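Side-chain contacts in muconate cycloisomerase (Azorhizobium caulinodans, PDB 3MY9), which belongs to the enolase superfamily, pairing an N-terminal capping domain with a TIM-barrel-like domain that carries magnesium ions in this model: residues A92-M97 with E103-V108; R179-M184 with D215-T220. All blocks are in the same frame, centred on the assembly; numbering follows the deposited sequence.

Contact 1. Residues A92-M97 with E103-V108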
loop_
_atom_site.group_PDB
_atom_site.type_symbol
_atom_site.label_atom_id
_atom_site.label_comp_id
_atom_site.label_asym_id
_atom_site.label_seq_id
_atom_site.Cartn_x
_atom_site.Cartn_y
_atom_site.Cartn_z
ATOM N N ALA A 92 9.328 -12.673 33.501
ATOM C CA ALA A 92 9.094 -11.227 33.299
ATOM C C ALA A 92 10.031 -10.410 34.180
ATOM O O ALA A 92 10.488 -9.356 33.762
ATOM C CB ALA A 92 7.627 -10.834 33.587
ATOM N N ARG A 93 10.322 -10.888 35.387
ATOM C CA ARG A 93 11.338 -10.229 36.237
ATOM C C ARG A 93 12.737 -10.318 35.597
ATOM O O ARG A 93 13.431 -9.333 35.519
ATOM C CB ARG A 93 11.344 -10.795 37.659
ATOM N N MET A 94 13.128 -11.486 35.091
ATOM C CA MET A 94 14.462 -11.651 34.506
ATOM C C MET A 94 14.622 -10.802 33.224
ATOM O O MET A 94 15.697 -10.245 32.989
ATOM C CB MET A 94 14.773 -13.132 34.247
ATOM C CG MET A 94 14.742 -14.047 35.512
ATOM S SD MET A 94 15.350 -15.770 35.272
ATOM C CE MET A 94 14.143 -16.385 34.143
ATOM N N ASP A 95 13.559 -10.668 32.426
ATOM C CA ASP A 95 13.590 -9.816 31.221
ATOM C C ASP A 95 13.630 -8.298 31.543
ATOM O O ASP A 95 14.136 -7.502 30.758
ATOM C CB ASP A 95 12.397 -10.120 30.296
ATOM C CG ASP A 95 12.529 -11.456 29.549
ATOM O OD1 ASP A 95 13.652 -12.028 29.491
ATOM O OD2 ASP A 95 11.502 -11.922 28.985
ATOM N N LYS A 96 13.080 -7.909 32.682
ATOM C CA LYS A 96 13.065 -6.516 33.111
ATOM C C LYS A 96 14.432 -6.077 33.659
ATOM O O LYS A 96 14.861 -4.945 33.426
ATOM C CB LYS A 96 11.996 -6.323 34.198
ATOM C CG LYS A 96 11.939 -4.915 34.815
ATOM C CD LYS A 96 10.734 -4.097 34.331
ATOM C CE LYS A 96 9.548 -4.200 35.317
ATOM N NZ LYS A 96 8.635 -3.009 35.252
ATOM N N MET A 97 15.099 -6.969 34.393
ATOM C CA MET A 97 16.376 -6.660 35.046
ATOM C C MET A 97 17.593 -6.892 34.139
ATOM O O MET A 97 18.588 -6.182 34.248
ATOM C CB MET A 97 16.523 -7.466 36.345
ATOM C CG MET A 97 15.489 -7.111 37.425
ATOM S SD MET A 97 15.588 -5.404 38.068
ATOM C CE MET A 97 16.754 -5.589 39.419
ATOM N N GLU A 103 19.450 -17.644 26.692
ATOM C CA GLU A 103 19.921 -18.991 27.033
ATOM C C GLU A 103 19.890 -19.229 28.539
ATOM O O GLU A 103 19.304 -20.201 29.013
ATOM C CB GLU A 103 21.344 -19.213 26.501
ATOM C CG GLU A 103 21.452 -19.326 24.973
ATOM C CD GLU A 103 21.502 -17.976 24.224
ATOM O OE1 GLU A 103 21.716 -16.926 24.880
ATOM O OE2 GLU A 103 21.340 -17.976 22.971
ATOM N N ALA A 104 20.517 -18.333 29.288
ATOM C CA ALA A 104 20.566 -18.453 30.740
ATOM C C ALA A 104 19.179 -18.408 31.392
ATOM O O ALA A 104 18.887 -19.170 32.306
ATOM C CB ALA A 104 21.454 -17.362 31.320
ATOM N N LYS A 105 18.325 -17.512 30.914
ATOM C CA LYS A 105 16.948 -17.406 31.415
ATOM C C LYS A 105 16.182 -18.703 31.135
ATOM O O LYS A 105 15.484 -19.203 32.014
ATOM C CB LYS A 105 16.212 -16.203 30.784
ATOM C CG LYS A 105 16.820 -14.835 31.116
ATOM C CD LYS A 105 16.398 -13.776 30.112
ATOM C CE LYS A 105 16.785 -12.381 30.566
ATOM N NZ LYS A 105 16.445 -11.385 29.514
ATOM N N ALA A 106 16.324 -19.241 29.923
ATOM C CA ALA A 106 15.662 -20.516 29.561
ATOM C C ALA A 106 16.085 -21.699 30.463
ATOM O O ALA A 106 15.269 -22.583 30.739
ATOM C CB ALA A 106 15.886 -20.854 28.096
ATOM N N ALA A 107 17.329 -21.699 30.947
ATOM C CA ALA A 107 17.791 -22.750 31.877
ATOM C C ALA A 107 17.087 -22.641 33.221
ATOM O O ALA A 107 16.793 -23.656 33.861
ATOM C CB ALA A 107 19.320 -22.699 32.078
ATOM N N VAL A 108 16.820 -21.416 33.662
ATOM C CA VAL A 108 16.081 -21.209 34.904
ATOM C C VAL A 108 14.648 -21.717 34.784
ATOM O O VAL A 108 14.185 -22.447 35.648
ATOM C CB VAL A 108 16.057 -19.736 35.307
ATOM C CG1 VAL A 108 15.027 -19.504 36.392
ATOM C CG2 VAL A 108 17.435 -19.294 35.778
#
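Lys105 reaches across a helical hairpin to Asp95, linking with a salt bridge two antiparallel helices of the N-terminal, enolase-type capping domain. The helix segments run at 159° to one another. At a closest axis approach of 10.8 Å, the contact is made largely by the long side chains of Met94 and Lys105. In the first shell, Lys105 NZ donates to Asp95 OD1 over 2.9 Å. It meets that oxygen on its anti side, with the donor 19° out of the carboxylate plane. The lysine lies extended beyond CG, and the straight chain carries CD and CE past two oxygens, Asp95 OD1 and the backbone O of Met94. Of these approaches, Lys105 CE to Met94 O measures 3.4 Å. Nearer the backbone, CB and CG of the lysine meet Met94 instead. Beside the lysine, Met94 contributes its thioether. The chain bends at its last torsion (chi3 -65°), which brings Met94 CE to Lys105 CB at 3.9 Å, while SD lies against CG1 of Val108.

Further out, the ammonium of Lys105 has a second partner, the carbonyl O of Leu98 in the connection between the helices, so two acceptors fix its position; Asp95 OD2 has a long, weak ion pair with Lys281. Helix 64-79 adds to the apolar side, where Leu75 and Ile79 pack on Met94, and Leu71 and Ile79 on Val108. Val108 CB sits 4.0 Å from both SD and CE of Met94.

Contact 2. Residues R179-M184 with D215-T220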
loop_
_atom_site.group_PDB
_atom_site.type_symbol
_atom_site.label_atom_id
_atom_site.label_comp_id
_atom_site.label_asym_id
_atom_site.label_seq_id
_atom_site.Cartn_x
_atom_site.Cartn_y
_atom_site.Cartn_z
ATOM N N ARG A 179 21.884 -33.155 -10.324
ATOM C CA ARG A 179 22.008 -34.590 -10.633
ATOM C C ARG A 179 21.777 -35.444 -9.374
ATOM O O ARG A 179 21.180 -36.518 -9.426
ATOM C CB ARG A 179 23.408 -34.919 -11.211
ATOM C CG ARG A 179 23.684 -34.296 -12.583
ATOM C CD ARG A 179 24.935 -34.910 -13.286
ATOM N NE ARG A 179 26.188 -34.632 -12.570
ATOM C CZ ARG A 179 26.917 -33.513 -12.677
ATOM N NH1 ARG A 179 26.541 -32.515 -13.480
ATOM N NH2 ARG A 179 28.034 -33.382 -11.964
ATOM N N ILE A 180 22.280 -34.967 -8.246
ATOM C CA ILE A 180 22.012 -35.614 -6.955
ATOM C C ILE A 180 20.518 -35.644 -6.646
ATOM O O ILE A 180 19.982 -36.687 -6.323
ATOM C CB ILE A 180 22.832 -34.979 -5.807
ATOM C CG1 ILE A 180 24.298 -35.454 -5.904
ATOM C CG2 ILE A 180 22.287 -35.402 -4.422
ATOM C CD1 ILE A 180 25.271 -34.680 -5.048
ATOM N N LEU A 181 19.836 -34.525 -6.808
ATOM C CA LEU A 181 18.401 -34.472 -6.520
ATOM C C LEU A 181 17.646 -35.377 -7.467
ATOM O O LEU A 181 16.682 -36.025 -7.063
ATOM C CB LEU A 181 17.859 -33.055 -6.639
ATOM C CG LEU A 181 18.255 -32.071 -5.525
ATOM C CD1 LEU A 181 18.023 -30.652 -6.004
ATOM C CD2 LEU A 181 17.525 -32.363 -4.174
ATOM N N GLU A 182 18.085 -35.416 -8.724
ATOM C CA GLU A 182 17.474 -36.291 -9.711
ATOM C C GLU A 182 17.616 -37.750 -9.313
ATOM O O GLU A 182 16.664 -38.501 -9.448
ATOM C CB GLU A 182 18.087 -36.111 -11.113
ATOM C CG GLU A 182 17.148 -36.576 -12.240
ATOM C CD GLU A 182 16.044 -35.539 -12.556
ATOM O OE1 GLU A 182 16.358 -34.459 -13.149
ATOM O OE2 GLU A 182 14.858 -35.801 -12.206
ATOM N N THR A 183 18.806 -38.149 -8.858
ATOM C CA THR A 183 19.029 -39.537 -8.430
ATOM C C THR A 183 18.157 -39.870 -7.224
ATOM O O THR A 183 17.568 -40.936 -7.169
ATOM C CB THR A 183 20.508 -39.808 -8.067
ATOM O OG1 THR A 183 21.360 -39.428 -9.154
ATOM C CG2 THR A 183 20.730 -41.269 -7.696
ATOM N N MET A 184 18.062 -38.945 -6.275
ATOM C CA MET A 184 17.228 -39.145 -5.079
ATOM C C MET A 184 15.740 -39.277 -5.393
ATOM O O MET A 184 15.073 -40.153 -4.849
ATOM C CB MET A 184 17.418 -38.010 -4.067
ATOM C CG MET A 184 18.597 -38.185 -3.100
ATOM S SD MET A 184 18.815 -36.693 -2.105
ATOM C CE MET A 184 20.348 -36.939 -1.292
ATOM N N ASP A 215 13.357 -26.121 -6.884
ATOM C CA ASP A 215 11.900 -26.150 -6.726
ATOM C C ASP A 215 11.203 -27.203 -7.608
ATOM O O ASP A 215 10.139 -27.689 -7.227
ATOM C CB ASP A 215 11.291 -24.743 -6.930
ATOM C CG ASP A 215 9.751 -24.771 -7.086
ATOM O OD1 ASP A 215 9.011 -24.726 -6.051
ATOM O OD2 ASP A 215 9.281 -24.829 -8.253
ATOM N N ALA A 216 11.816 -27.618 -8.724
ATOM C CA ALA A 216 11.201 -28.632 -9.629
ATOM C C ALA A 216 11.182 -30.019 -9.005
ATOM O O ALA A 216 10.407 -30.891 -9.429
ATOM C CB ALA A 216 11.918 -28.684 -11.007
ATOM N N PHE A 217 12.017 -30.233 -7.982
ATOM C CA PHE A 217 12.051 -31.507 -7.283
ATOM C C PHE A 217 11.088 -31.547 -6.097
ATOM O O PHE A 217 11.039 -32.540 -5.344
ATOM C CB PHE A 217 13.484 -31.762 -6.846
ATOM C CG PHE A 217 14.417 -31.939 -8.013
ATOM C CD1 PHE A 217 14.543 -33.175 -8.623
ATOM C CD2 PHE A 217 15.086 -30.869 -8.550
ATOM C CE1 PHE A 217 15.369 -33.339 -9.732
ATOM C CE2 PHE A 217 15.921 -31.019 -9.649
ATOM C CZ PHE A 217 16.059 -32.256 -10.241
ATOM N N ARG A 218 10.349 -30.445 -5.911
ATOM C CA ARG A 218 9.285 -30.362 -4.904
ATOM C C ARG A 218 9.750 -30.657 -3.506
ATOM O O ARG A 218 9.132 -31.430 -2.808
ATOM C CB ARG A 218 8.114 -31.300 -5.253
ATOM C CG ARG A 218 7.565 -31.025 -6.639
ATOM C CD ARG A 218 6.253 -31.750 -6.906
ATOM N NE ARG A 218 5.728 -31.338 -8.211
ATOM C CZ ARG A 218 4.436 -31.306 -8.549
ATOM N NH1 ARG A 218 3.490 -31.652 -7.694
ATOM N NH2 ARG A 218 4.093 -30.902 -9.763
ATOM N N PRO A 219 10.842 -30.037 -3.070
ATOM C CA PRO A 219 11.216 -30.304 -1.677
ATOM C C PRO A 219 10.105 -29.844 -0.721
ATOM O O PRO A 219 9.310 -28.975 -1.065
ATOM C CB PRO A 219 12.470 -29.472 -1.497
ATOM C CG PRO A 219 12.399 -28.426 -2.528
ATOM C CD PRO A 219 11.701 -29.026 -3.687
ATOM N N THR A 220 10.025 -30.445 0.457
ATOM C CA THR A 220 9.026 -30.043 1.456
ATOM C C THR A 220 9.231 -28.606 1.864
ATOM O O THR A 220 8.276 -27.890 2.034
ATOM C CB THR A 220 9.053 -30.997 2.660
ATOM O OG1 THR A 220 8.678 -32.276 2.173
ATOM C CG2 THR A 220 8.086 -30.562 3.802
#
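Phe217 projects from the type I turn between Asp215 and Arg218, next to helix 207-215, joining helix 174-188 to the loop that leads into strand 222-223 in the outer layer of the TIM-barrel-like domain of the enolase superfamily. Its first torsion sets CG beside its own backbone N. From CB the side chain leads toward the helix; CG lies under Leu181 CB, and the ring then meets Leu181 over one face. CB of Leu181 stands 3.8 Å from the centroid of the Phe217 ring. Only 6° off the normal, this is a CH-pi contact almost exactly over the middle. Along the two edges, Phe217 CD2 lies 3.9 Å from Leu181 CD1, and CD1 also approaches the backbone O of Leu181. Farther along, Phe217 CE1 comes near the backbone N of Glu182. At the ring edge, near the plane, Glu182 OE2 is 3.5 Å from Phe217 CE1. The glutamate, bent at chi2 (79°), folds its carboxylate back to that edge. Carboxylate and ring planes are 55° apart.

Leu181 also packs on Leu194 and Leu196 of strand 193-197, while the carbonyl O of Phe217 accepts from Arg185 NE. The first and last residues of the turn, Asp215 and Arg218, form salt bridges with Lys209 and Asp213 of a second subunit. The ring ends at Phe217 CZ, with Glu182 OE1 3.7 Å away.

Overall arrangement
The two contacts illustrate how local chemistry follows position. Contact 1 is mostly buried and joins consecutive helices of the capping domain; contact 2 is only partly buried and ties a helix of the barrel's outer layer to the loop leading into strand 222-223. Their centres lie 43 Å apart on opposite sides of the chain's centre, and they share no element. Contact 1 combines an ion pair with thioether packing, and no other subunit touches its segments. Contact 2 turns on one aromatic ring set over an aliphatic carbon, while charged residues of its loop engage a neighbouring subunit.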